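Local coordinates for protein uncharacterized sugar kinase PH1459 (PDB 3EWM) that probably uses ATP to phosphorylate a sugar, perhaps fructose, as a member of the pfkB family of carbohydrate kinases, at residues Ala5-Leu10 / Glu142-Val147; Thr280-Arg283 / Pro289-Asp292; Asn226-Asp231 / Leu263-Leu268; Pro99-Tyr104 / Leu165-Gly170. All blocks are in the same frame, centred on the assembly; numbering follows the deposited sequence.

Contact 1 of 4, residues Ala5-Leu10 / Glu142-Val147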
loop_
_atom_site.group_PDB
_atom_site.type_symbol
_atom_site.label_atom_id
_atom_site.label_comp_id
_atom_site.label_asym_id
_atom_site.label_seq_id
_atom_site.Cartn_x
_atom_site.Cartn_y
_atom_site.Cartn_z
ATOM N N ALA A 5 -17.944 13.217 16.365
ATOM C CA ALA A 5 -16.909 12.182 16.282
ATOM C C ALA A 5 -17.123 11.387 15.024
ATOM O O ALA A 5 -18.243 10.962 14.733
ATOM C CB ALA A 5 -16.941 11.267 17.491
ATOM N N SER A 6 -16.054 11.179 14.274
ATOM C CA SER A 6 -16.116 10.286 13.137
ATOM C C SER A 6 -15.331 9.029 13.448
ATOM O O SER A 6 -14.320 9.061 14.161
ATOM C CB SER A 6 -15.584 10.963 11.881
ATOM O OG SER A 6 -16.332 12.136 11.606
ATOM N N ILE A 7 -15.823 7.907 12.956
ATOM C CA ILE A 7 -15.148 6.649 13.199
ATOM C C ILE A 7 -15.077 5.859 11.923
ATOM O O ILE A 7 -16.074 5.684 11.230
ATOM C CB ILE A 7 -15.776 5.809 14.378
ATOM C CG1 ILE A 7 -15.014 4.486 14.564
ATOM C CG2 ILE A 7 -17.294 5.581 14.201
ATOM C CD1 ILE A 7 -15.481 3.661 15.767
ATOM N N GLY A 8 -13.882 5.386 11.609
ATOM C CA GLY A 8 -13.700 4.524 10.453
ATOM C C GLY A 8 -12.317 4.703 9.855
ATOM O O GLY A 8 -11.363 5.022 10.562
ATOM N N GLU A 9 -12.244 4.529 8.540
ATOM C CA GLU A 9 -11.000 4.426 7.826
ATOM C C GLU A 9 -10.238 5.753 7.812
ATOM O O GLU A 9 -10.813 6.821 7.577
ATOM C CB GLU A 9 -11.230 3.887 6.401
ATOM C CG GLU A 9 -11.959 4.788 5.462
ATOM C CD GLU A 9 -13.472 4.717 5.569
ATOM O OE1 GLU A 9 -14.000 4.224 6.593
ATOM O OE2 GLU A 9 -14.131 5.214 4.624
ATOM N N LEU A 10 -8.948 5.645 8.088
ATOM C CA LEU A 10 -8.016 6.752 7.965
ATOM C C LEU A 10 -6.836 6.161 7.256
ATOM O O LEU A 10 -6.248 5.151 7.704
ATOM C CB LEU A 10 -7.624 7.321 9.338
ATOM C CG LEU A 10 -6.444 8.307 9.405
ATOM C CD1 LEU A 10 -6.701 9.577 8.596
ATOM C CD2 LEU A 10 -6.075 8.644 10.869
ATOM N N GLU A 142 -17.054 -5.470 13.210
ATOM C CA GLU A 142 -17.760 -5.809 14.434
ATOM C C GLU A 142 -17.574 -4.749 15.512
ATOM O O GLU A 142 -18.520 -4.407 16.204
ATOM C CB GLU A 142 -17.398 -7.227 14.908
ATOM C CG GLU A 142 -18.164 -8.237 14.089
ATOM C CD GLU A 142 -17.736 -9.669 14.285
ATOM O OE1 GLU A 142 -18.293 -10.501 13.534
ATOM O OE2 GLU A 142 -16.866 -9.958 15.149
ATOM N N THR A 143 -16.356 -4.218 15.608
ATOM C CA THR A 143 -16.003 -3.222 16.584
ATOM C C THR A 143 -16.834 -1.960 16.362
ATOM O O THR A 143 -17.463 -1.463 17.296
ATOM C CB THR A 143 -14.498 -2.903 16.542
ATOM O OG1 THR A 143 -13.755 -4.070 16.944
ATOM C CG2 THR A 143 -14.165 -1.731 17.470
ATOM N N VAL A 144 -16.850 -1.471 15.121
ATOM C CA VAL A 144 -17.590 -0.260 14.798
ATOM C C VAL A 144 -19.074 -0.495 15.047
ATOM O O VAL A 144 -19.730 0.373 15.599
ATOM C CB VAL A 144 -17.297 0.248 13.364
ATOM C CG1 VAL A 144 -18.205 1.416 12.958
ATOM C CG2 VAL A 144 -15.842 0.688 13.272
HETATM N N MSE A 145 -19.585 -1.672 14.689
HETATM C CA MSE A 145 -21.020 -1.930 14.869
HETATM C C MSE A 145 -21.368 -1.866 16.351
HETATM O O MSE A 145 -22.393 -1.316 16.731
HETATM C CB MSE A 145 -21.449 -3.262 14.251
HETATM C CG MSE A 145 -21.433 -3.276 12.713
HETATM SE SE MSE A 145 -22.435 -1.760 11.959
HETATM C CE MSE A 145 -24.193 -2.277 12.551
ATOM N N LYS A 146 -20.485 -2.410 17.183
ATOM C CA LYS A 146 -20.641 -2.302 18.633
ATOM C C LYS A 146 -20.601 -0.868 19.143
ATOM O O LYS A 146 -21.414 -0.493 19.962
ATOM C CB LYS A 146 -19.622 -3.189 19.344
ATOM C CG LYS A 146 -19.993 -4.653 19.173
ATOM C CD LYS A 146 -19.110 -5.583 19.971
ATOM C CE LYS A 146 -19.704 -6.983 19.903
ATOM N NZ LYS A 146 -19.619 -7.542 18.522
ATOM N N VAL A 147 -19.682 -0.059 18.638
ATOM C CA VAL A 147 -19.617 1.346 19.051
ATOM C C VAL A 147 -20.946 2.055 18.780
ATOM O O VAL A 147 -21.535 2.694 19.667
ATOM C CB VAL A 147 -18.431 2.076 18.377
ATOM C CG1 VAL A 147 -18.459 3.562 18.688
ATOM C CG2 VAL A 147 -17.099 1.467 18.819
#

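Contact 2 of 4, residues Thr280-Arg283 / Pro289-Asp292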
loop_
_atom_site.group_PDB
_atom_site.type_symbol
_atom_site.label_atom_id
_atom_site.label_comp_id
_atom_site.label_asym_id
_atom_site.label_seq_id
_atom_site.Cartn_x
_atom_site.Cartn_y
_atom_site.Cartn_z
ATOM N N THR A 280 -15.860 22.915 -4.213
ATOM C CA THR A 280 -15.410 22.614 -5.569
ATOM C C THR A 280 -14.264 23.506 -6.024
ATOM O O THR A 280 -13.650 23.230 -7.048
ATOM C CB THR A 280 -16.522 22.703 -6.619
ATOM O OG1 THR A 280 -16.882 24.078 -6.821
ATOM C CG2 THR A 280 -17.748 21.876 -6.212
ATOM N N GLN A 281 -13.997 24.570 -5.274
ATOM C CA GLN A 281 -12.967 25.536 -5.624
ATOM C C GLN A 281 -11.631 25.173 -4.974
ATOM O O GLN A 281 -10.635 25.846 -5.201
ATOM C CB GLN A 281 -13.406 26.942 -5.212
ATOM C CG GLN A 281 -14.740 27.337 -5.797
ATOM C CD GLN A 281 -14.748 27.223 -7.310
ATOM O OE1 GLN A 281 -15.368 26.321 -7.882
ATOM N NE2 GLN A 281 -14.038 28.116 -7.962
ATOM N N LYS A 282 -11.631 24.089 -4.197
ATOM C CA LYS A 282 -10.484 23.655 -3.419
ATOM C C LYS A 282 -10.076 22.236 -3.859
ATOM O O LYS A 282 -10.931 21.373 -4.101
ATOM C CB LYS A 282 -10.822 23.693 -1.913
ATOM C CG LYS A 282 -11.225 25.104 -1.370
ATOM C CD LYS A 282 -11.725 25.076 0.083
ATOM C CE LYS A 282 -11.010 26.119 0.972
ATOM N NZ LYS A 282 -10.812 25.604 2.384
ATOM N N ARG A 283 -8.771 21.999 -3.986
ATOM C CA ARG A 283 -8.279 20.699 -4.448
ATOM C C ARG A 283 -8.253 19.637 -3.363
ATOM O O ARG A 283 -7.971 19.930 -2.193
ATOM C CB ARG A 283 -6.867 20.834 -5.016
ATOM C CG ARG A 283 -6.815 21.594 -6.305
ATOM C CD ARG A 283 -5.391 21.679 -6.806
ATOM N NE ARG A 283 -5.218 22.830 -7.684
ATOM C CZ ARG A 283 -5.601 22.862 -8.958
ATOM N NH1 ARG A 283 -6.187 21.799 -9.508
ATOM N NH2 ARG A 283 -5.401 23.966 -9.679
ATOM N N PRO A 289 -14.700 24.333 2.712
ATOM C CA PRO A 289 -14.268 25.701 2.997
ATOM C C PRO A 289 -14.256 25.983 4.495
ATOM O O PRO A 289 -14.945 25.321 5.266
ATOM C CB PRO A 289 -15.318 26.553 2.295
ATOM C CG PRO A 289 -16.557 25.664 2.277
ATOM C CD PRO A 289 -15.985 24.309 1.985
ATOM N N ARG A 290 -13.470 26.969 4.890
ATOM C CA ARG A 290 -13.390 27.359 6.283
ATOM C C ARG A 290 -14.588 28.214 6.683
ATOM O O ARG A 290 -15.166 28.934 5.850
ATOM C CB ARG A 290 -12.074 28.096 6.538
ATOM C CG ARG A 290 -10.870 27.288 6.063
ATOM C CD ARG A 290 -9.601 27.628 6.794
ATOM N NE ARG A 290 -8.812 26.410 6.952
ATOM C CZ ARG A 290 -8.848 25.619 8.026
ATOM N NH1 ARG A 290 -9.615 25.908 9.076
ATOM N NH2 ARG A 290 -8.101 24.531 8.050
ATOM N N LYS A 291 -14.956 28.109 7.957
ATOM C CA LYS A 291 -15.970 28.942 8.566
ATOM C C LYS A 291 -15.811 30.417 8.159
ATOM O O LYS A 291 -16.791 31.069 7.771
ATOM C CB LYS A 291 -15.906 28.792 10.091
ATOM C CG LYS A 291 -16.826 29.716 10.831
ATOM C CD LYS A 291 -16.996 29.290 12.265
ATOM C CE LYS A 291 -17.899 30.258 12.993
ATOM N NZ LYS A 291 -18.393 29.710 14.283
ATOM N N ASP A 292 -14.583 30.928 8.221
ATOM C CA ASP A 292 -14.332 32.348 7.935
ATOM C C ASP A 292 -14.722 32.724 6.496
ATOM O O ASP A 292 -15.292 33.784 6.265
ATOM C CB ASP A 292 -12.884 32.744 8.263
ATOM C CG ASP A 292 -11.851 31.888 7.539
ATOM O OD1 ASP A 292 -11.800 31.916 6.286
ATOM O OD2 ASP A 292 -11.066 31.195 8.221
#

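Contact 3 of 4, residues Asn226-Asp231 / Leu263-Leu268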
loop_
_atom_site.group_PDB
_atom_site.type_symbol
_atom_site.label_atom_id
_atom_site.label_comp_id
_atom_site.label_asym_id
_atom_site.label_seq_id
_atom_site.Cartn_x
_atom_site.Cartn_y
_atom_site.Cartn_z
ATOM N N ASN A 226 -39.256 12.064 6.904
ATOM C CA ASN A 226 -40.539 11.366 6.790
ATOM C C ASN A 226 -41.007 11.344 5.342
ATOM O O ASN A 226 -40.396 10.670 4.511
ATOM C CB ASN A 226 -41.577 11.982 7.733
ATOM C CG ASN A 226 -41.086 12.046 9.160
ATOM O OD1 ASN A 226 -41.173 13.085 9.815
ATOM N ND2 ASN A 226 -40.537 10.937 9.646
ATOM N N GLU A 227 -42.062 12.102 5.040
ATOM C CA GLU A 227 -42.607 12.177 3.686
ATOM C C GLU A 227 -42.106 13.426 2.966
ATOM O O GLU A 227 -42.230 13.526 1.742
ATOM C CB GLU A 227 -44.145 12.190 3.712
ATOM C CG GLU A 227 -44.777 11.869 5.073
ATOM C CD GLU A 227 -44.941 13.100 5.956
ATOM O OE1 GLU A 227 -46.099 13.525 6.171
ATOM O OE2 GLU A 227 -43.919 13.655 6.427
ATOM N N THR A 228 -41.556 14.371 3.730
ATOM C CA THR A 228 -41.074 15.638 3.190
ATOM C C THR A 228 -39.796 15.432 2.384
ATOM O O THR A 228 -38.823 14.865 2.885
ATOM C CB THR A 228 -40.791 16.677 4.299
ATOM O OG1 THR A 228 -41.897 16.733 5.208
ATOM C CG2 THR A 228 -40.543 18.067 3.693
ATOM N N VAL A 229 -39.831 15.876 1.131
ATOM C CA VAL A 229 -38.661 15.884 0.260
ATOM C C VAL A 229 -38.318 17.336 -0.077
ATOM O O VAL A 229 -39.165 18.069 -0.594
ATOM C CB VAL A 229 -38.922 15.071 -1.026
ATOM C CG1 VAL A 229 -37.729 15.107 -1.955
ATOM C CG2 VAL A 229 -39.272 13.639 -0.684
ATOM N N VAL A 230 -37.099 17.758 0.262
ATOM C CA VAL A 230 -36.575 19.063 -0.153
ATOM C C VAL A 230 -35.492 18.843 -1.200
ATOM O O VAL A 230 -34.417 18.295 -0.903
ATOM C CB VAL A 230 -36.020 19.885 1.038
ATOM C CG1 VAL A 230 -35.265 21.142 0.545
ATOM C CG2 VAL A 230 -37.149 20.262 2.002
ATOM N N ASP A 231 -35.777 19.236 -2.437
ATOM C CA ASP A 231 -34.767 19.138 -3.468
ATOM C C ASP A 231 -33.900 20.379 -3.497
ATOM O O ASP A 231 -34.405 21.501 -3.464
ATOM C CB ASP A 231 -35.362 18.783 -4.839
ATOM C CG ASP A 231 -35.397 17.271 -5.074
ATOM O OD1 ASP A 231 -34.636 16.761 -5.925
ATOM O OD2 ASP A 231 -36.152 16.578 -4.375
ATOM N N LEU A 263 -34.494 20.385 12.867
ATOM C CA LEU A 263 -34.111 19.887 11.569
ATOM C C LEU A 263 -34.797 20.726 10.502
ATOM O O LEU A 263 -35.731 20.261 9.850
ATOM C CB LEU A 263 -34.562 18.444 11.449
ATOM C CG LEU A 263 -33.646 17.355 10.926
ATOM C CD1 LEU A 263 -32.176 17.623 11.244
ATOM C CD2 LEU A 263 -34.088 16.103 11.607
ATOM N N ASP A 264 -34.346 21.965 10.334
ATOM C CA ASP A 264 -34.921 22.820 9.313
ATOM C C ASP A 264 -34.300 22.483 7.956
ATOM O O ASP A 264 -33.179 22.895 7.678
ATOM C CB ASP A 264 -34.709 24.291 9.663
ATOM C CG ASP A 264 -35.394 25.233 8.677
ATOM O OD1 ASP A 264 -35.224 25.046 7.448
ATOM O OD2 ASP A 264 -36.095 26.167 9.124
ATOM N N LEU A 265 -35.044 21.769 7.110
ATOM C CA LEU A 265 -34.493 21.209 5.864
ATOM C C LEU A 265 -34.009 22.247 4.859
ATOM O O LEU A 265 -32.976 22.056 4.205
ATOM C CB LEU A 265 -35.473 20.226 5.203
ATOM C CG LEU A 265 -35.817 18.951 5.993
ATOM C CD1 LEU A 265 -36.600 17.962 5.148
ATOM C CD2 LEU A 265 -34.594 18.280 6.573
ATOM N N LEU A 266 -34.756 23.341 4.742
ATOM C CA LEU A 266 -34.355 24.472 3.903
ATOM C C LEU A 266 -33.049 25.134 4.343
ATOM O O LEU A 266 -32.162 25.345 3.526
ATOM C CB LEU A 266 -35.492 25.499 3.816
ATOM C CG LEU A 266 -36.690 25.035 2.980
ATOM C CD1 LEU A 266 -37.737 26.126 2.952
ATOM C CD2 LEU A 266 -36.244 24.681 1.541
ATOM N N LYS A 267 -32.923 25.431 5.635
ATOM C CA LYS A 267 -31.717 26.080 6.156
ATOM C C LYS A 267 -30.533 25.130 6.002
ATOM O O LYS A 267 -29.436 25.535 5.610
ATOM C CB LYS A 267 -31.894 26.459 7.630
ATOM C CG LYS A 267 -32.829 27.642 7.858
ATOM C CD LYS A 267 -33.056 27.850 9.353
ATOM C CE LYS A 267 -34.208 28.818 9.608
ATOM N NZ LYS A 267 -33.853 30.196 9.201
ATOM N N LEU A 268 -30.786 23.868 6.310
ATOM C CA LEU A 268 -29.783 22.833 6.221
ATOM C C LEU A 268 -29.375 22.621 4.757
ATOM O O LEU A 268 -28.194 22.614 4.439
ATOM C CB LEU A 268 -30.351 21.567 6.831
ATOM C CG LEU A 268 -29.481 20.330 6.915
ATOM C CD1 LEU A 268 -28.204 20.625 7.682
ATOM C CD2 LEU A 268 -30.342 19.262 7.621
#

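Contact 4 of 4, residues Pro99-Tyr104 / Leu165-Gly170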
loop_
_atom_site.group_PDB
_atom_site.type_symbol
_atom_site.label_atom_id
_atom_site.label_comp_id
_atom_site.label_asym_id
_atom_site.label_seq_id
_atom_site.Cartn_x
_atom_site.Cartn_y
_atom_site.Cartn_z
ATOM N N PRO A 99 -13.262 6.044 -12.858
ATOM C CA PRO A 99 -12.294 6.173 -11.771
ATOM C C PRO A 99 -12.107 4.862 -11.018
ATOM O O PRO A 99 -13.075 4.113 -10.799
ATOM C CB PRO A 99 -12.925 7.228 -10.852
ATOM C CG PRO A 99 -14.366 7.243 -11.201
ATOM C CD PRO A 99 -14.407 6.957 -12.671
ATOM N N SER A 100 -10.873 4.595 -10.609
ATOM C CA SER A 100 -10.561 3.312 -10.014
ATOM C C SER A 100 -9.701 3.480 -8.782
ATOM O O SER A 100 -9.118 4.548 -8.537
ATOM C CB SER A 100 -9.848 2.415 -11.025
ATOM O OG SER A 100 -8.606 2.982 -11.394
ATOM N N PHE A 101 -9.633 2.416 -7.999
ATOM C CA PHE A 101 -8.771 2.431 -6.841
ATOM C C PHE A 101 -8.277 1.022 -6.538
ATOM O O PHE A 101 -8.860 0.024 -6.973
ATOM C CB PHE A 101 -9.481 3.067 -5.641
ATOM C CG PHE A 101 -10.678 2.325 -5.208
ATOM C CD1 PHE A 101 -10.579 1.372 -4.200
ATOM C CD2 PHE A 101 -11.911 2.554 -5.813
ATOM C CE1 PHE A 101 -11.685 0.656 -3.792
ATOM C CE2 PHE A 101 -13.023 1.832 -5.424
ATOM C CZ PHE A 101 -12.911 0.886 -4.407
ATOM N N LEU A 102 -7.171 0.960 -5.819
ATOM C CA LEU A 102 -6.655 -0.299 -5.331
ATOM C C LEU A 102 -6.411 -0.063 -3.877
ATOM O O LEU A 102 -5.462 0.626 -3.499
ATOM C CB LEU A 102 -5.372 -0.701 -6.036
ATOM C CG LEU A 102 -4.617 -1.923 -5.506
ATOM C CD1 LEU A 102 -5.482 -3.213 -5.487
ATOM C CD2 LEU A 102 -3.371 -2.101 -6.351
ATOM N N LEU A 103 -7.325 -0.598 -3.077
ATOM C CA LEU A 103 -7.315 -0.418 -1.627
ATOM C C LEU A 103 -6.700 -1.657 -1.007
ATOM O O LEU A 103 -7.113 -2.777 -1.312
ATOM C CB LEU A 103 -8.738 -0.199 -1.112
ATOM C CG LEU A 103 -8.926 -0.009 0.394
ATOM C CD1 LEU A 103 -10.066 0.958 0.631
ATOM C CD2 LEU A 103 -9.175 -1.367 1.099
ATOM N N TYR A 104 -5.709 -1.437 -0.150
ATOM C CA TYR A 104 -5.034 -2.499 0.573
ATOM C C TYR A 104 -5.811 -2.765 1.853
ATOM O O TYR A 104 -6.019 -1.858 2.655
ATOM C CB TYR A 104 -3.569 -2.114 0.826
ATOM C CG TYR A 104 -2.740 -2.437 -0.384
ATOM C CD1 TYR A 104 -2.982 -1.799 -1.606
ATOM C CD2 TYR A 104 -1.770 -3.435 -0.341
ATOM C CE1 TYR A 104 -2.281 -2.137 -2.734
ATOM C CE2 TYR A 104 -1.043 -3.761 -1.471
ATOM C CZ TYR A 104 -1.309 -3.123 -2.666
ATOM O OH TYR A 104 -0.598 -3.454 -3.810
ATOM N N LEU A 165 -18.433 -1.659 -3.812
ATOM C CA LEU A 165 -18.702 -3.074 -4.117
ATOM C C LEU A 165 -17.459 -3.950 -4.142
ATOM O O LEU A 165 -17.501 -5.101 -3.713
ATOM C CB LEU A 165 -19.473 -3.213 -5.442
ATOM C CG LEU A 165 -20.931 -2.754 -5.469
ATOM C CD1 LEU A 165 -21.628 -3.271 -6.740
ATOM C CD2 LEU A 165 -21.684 -3.223 -4.232
ATOM N N ASP A 166 -16.348 -3.391 -4.622
ATOM C CA ASP A 166 -15.097 -4.131 -4.715
ATOM C C ASP A 166 -14.586 -4.573 -3.352
ATOM O O ASP A 166 -13.834 -5.543 -3.258
ATOM C CB ASP A 166 -14.024 -3.308 -5.444
ATOM C CG ASP A 166 -14.323 -3.144 -6.928
ATOM O OD1 ASP A 166 -15.219 -3.859 -7.453
ATOM O OD2 ASP A 166 -13.664 -2.289 -7.565
ATOM N N LEU A 167 -15.011 -3.882 -2.301
ATOM C CA LEU A 167 -14.576 -4.228 -0.952
ATOM C C LEU A 167 -15.373 -5.374 -0.358
ATOM O O LEU A 167 -15.050 -5.862 0.721
ATOM C CB LEU A 167 -14.632 -3.016 -0.021
ATOM C CG LEU A 167 -13.732 -1.832 -0.383
ATOM C CD1 LEU A 167 -13.737 -0.835 0.776
ATOM C CD2 LEU A 167 -12.323 -2.284 -0.687
ATOM N N TRP A 168 -16.408 -5.798 -1.068
ATOM C CA TRP A 168 -17.296 -6.821 -0.537
ATOM C C TRP A 168 -17.418 -8.054 -1.410
ATOM O O TRP A 168 -18.364 -8.826 -1.251
ATOM C CB TRP A 168 -18.682 -6.238 -0.328
ATOM C CG TRP A 168 -18.724 -5.141 0.654
ATOM C CD1 TRP A 168 -18.609 -3.804 0.399
ATOM C CD2 TRP A 168 -18.921 -5.271 2.062
ATOM N NE1 TRP A 168 -18.726 -3.092 1.569
ATOM C CE2 TRP A 168 -18.912 -3.972 2.605
ATOM C CE3 TRP A 168 -19.106 -6.366 2.920
ATOM C CZ2 TRP A 168 -19.093 -3.732 3.967
ATOM C CZ3 TRP A 168 -19.281 -6.129 4.276
ATOM C CH2 TRP A 168 -19.277 -4.820 4.782
ATOM N N ARG A 169 -16.490 -8.265 -2.330
ATOM C CA ARG A 169 -16.646 -9.440 -3.187
ATOM C C ARG A 169 -16.488 -10.732 -2.378
ATOM O O ARG A 169 -15.627 -10.831 -1.493
ATOM C CB ARG A 169 -15.792 -9.391 -4.463
ATOM C CG ARG A 169 -14.343 -9.075 -4.273
ATOM C CD ARG A 169 -13.553 -9.358 -5.566
ATOM N NE ARG A 169 -13.526 -8.239 -6.522
ATOM C CZ ARG A 169 -12.865 -7.090 -6.343
ATOM N NH1 ARG A 169 -12.193 -6.860 -5.218
ATOM N NH2 ARG A 169 -12.884 -6.155 -7.294
ATOM N N GLY A 170 -17.367 -11.693 -2.661
ATOM C CA GLY A 170 -17.440 -12.931 -1.898
ATOM C C GLY A 170 -18.229 -12.808 -0.600
ATOM O O GLY A 170 -18.460 -13.811 0.087
HETATM O O HOH W 1 -10.951 -1.741 -6.267
#

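Contact 1 of 4, residues Ala5-Leu10 / Glu142-Val147
Ile7 of an extended strand faces Val144 of a helix across a CA-to-CA distance of 7.5 Å, the nearest pair of CA atoms in the two segments. Residues 5-7 are the end of strand 3-7, and after them the chain leaves the sheet. Residues 142-147 are a regular part of helix 140-151, with Val147 N bonded to Thr143 O. Val144 and Val147 are three residues apart, so both turn toward the strand.

The contact is carried by the tip of Ile7. Its chain is fully stretched, with CG1 anti to the backbone N (chi1 179°) and CD1 continuing the line (chi2 175°). This carries CD1 to the helix surface, between the two valines. CD1 meets Val144 CG2 at 3.9 Å and Val147 CG2 at 4.1 Å. The two valines are approached differently. Ile7 and Val144 run past each other in opposite directions, and CG1 of Ile7 also lies alongside Val144 CG2, at 4.1 Å. Ile7 and Val147 meet tip to tip.

This is the layered packing of the ribokinase-like alpha/beta fold. Helix 140-151 forms the crossover between the neighbouring parallel strands 127-131 and 156-160, and strand 3-7 lies beside 127-131. Side chains alternate along strand 3-7. Ser6, next to Ile7, touches helix 35-45 instead, and its OG is hydrogen-bonded to Asn129. All three touching residues are buried and the pairing is purely apolar. On the helix, Thr143 OG1 bonds to the backbone oxygens of Met112 and Pro139. Met145, a selenomethionine, packs on helix 172-185.

Contact 2 of 4, residues Thr280-Arg283 / Pro289-Asp292
The puckered ring of Pro289 and the flat peptide joining it to Arg290 are met by the Lys282 side chain. Lys282 reaches the N-CA side of the ring. Its CD stands off one face, just beyond that side, 3.9 Å from Pro289 CA and 4.0 Å from Pro289 N. NZ lies further out and nearer the ring plane, 3.5 Å from Pro289 CA. At the peptide, Arg290 N is 3.9 Å from NZ. The flat guanidinium of Arg290 takes no part in this touch. It is turned to a salt bridge with Glu72.

Lys282 leaves its backbone with CG anti to the carbonyl carbon, then bends at chi3 (129°) and chi4 (-145°), which brings the ammonium group up to Pro289 CA. Arg290 is the N-cap of helix 291-294, and its N bonds to the Glu293 side chain. Pro289 itself packs on Val275 and Leu278 of helix 265-279.

Lys282 NZ and Arg290 NE are 5.1 Å apart. Their like charges are probably offset by acids nearby, Glu72 for the arginine and Glu293, in a long, weak ion pair, for the lysine. CD, CE and NZ of Lys282 thus all lie against Pro289 CA, while NZ spends its hydrogen bond on Thr288 O.

Contact 3 of 4, residues Asn226-Asp231 / Leu263-Leu268
Val230 and Leu265 make the tight part of the contact. Val230 CG2 sits 3.6 Å from Leu265 CB, and Leu265 CD1 is 3.9 Å from the same methyl. The two side chains pass at a slant. The other methyl of Val230 has a different partner: CG1 is 3.8 Å from Leu266 CD2, and these side chains cross at about a right angle. With CG1 anti to the backbone N (chi1 170°), the valine fork can touch both leucines.

Strand 228-233 is the edge of the nine-stranded sheet of the ribokinase-like fold. It forms a beta hairpin with strand 220-225, the turn lying at Asn226 and Glu227. Helix 265-279 begins against one face of this hairpin. Gly220, seen to bind ATP, is about 11 Å from the side chain of Val230.

The looser side lies toward the hairpin turn, where Thr228 CG2 comes within 4.2 Å of Leu265 CD1. Thr228 and Leu266 are both exposed, while Val230 and Leu265 are more covered. Val229 points away from the helix and lies on Arg222 and Ile224. At the helix start, Asp264 is the N-cap. Asp264 OD1 accepts from Lys267 N at 3.0 Å. The N-H points almost straight at it (171°), from above the carboxylate plane.

Contact 4 of 4, residues Pro99-Tyr104 / Leu165-Gly170
Leu103 and Phe101 of strand 100-103 meet Leu167 and Asp166 of a loop of the main domain that opens with a 3-10 turn at 165-167. In the ribokinase-like fold the four-stranded sheet that holds strand 100-103 is the lid, and this strand is at its edge within this chain. Segment 165-170 lies between strand 156-160 and helix 172-185, so the contact joins lid to main domain.

Apolar packing centres on Leu167. Its CD2 lies 3.7 Å from Leu103 CD2, and its CD1 is 4.1 Å from Leu103 CD1. The two leucines cross at about a right angle. CD2 also meets the Phe101 ring at its edge, near the ring plane, 4.3 Å from CE1. With CG between the backbone N and the carbonyl carbon (chi1 62°), the ring leans toward the loop although its CB bond does not point there. Leu103 CB lies at the ring edge too, in the ring plane. Val133 and Ala136 pack on Leu167, and Tyr109 on Leu103.

Charge enters within the loop. Asp166 OD1 and Arg169 NH2 form a salt bridge at 3.3 Å, but the oxygen is well out of the guanidinium plane and no N-H points at it. The attraction is of charge alone. The same guanidinium has Asp166 CA over one face.

Segment 99-104 also reaches the second subunit: Tyr104 OH bonds to Thr87 O there.

Water provides the polar link across the contact. One molecule stands above one face of the Phe101 ring, toward the rim, and donates two hydrogen bonds, to Phe101 O at 2.8 Å and to Asp166 OD2 at 3.1 Å.

How the contacts relate
Contacts 1 and 4 interlock along the chain: their segments alternate in the order 5-10, 99-104, 142-147, 165-170. Contacts 3 and 2 follow in series. Contacts 1 and 3 both reach the nine-stranded sheet, one at an inner strand and the other at its edge, with centres 28 Å apart. Contact 4 belongs to the four-stranded lid sheet, and its nearest atoms are about 6 Å from contact 1. None of the four touch. Contact 1 packs a helix on the central sheet, and contact 4 joins lid to main domain. Contact 3 lies at the start of helix 265-279 and contact 2 just after its end, 24 Å away between centres.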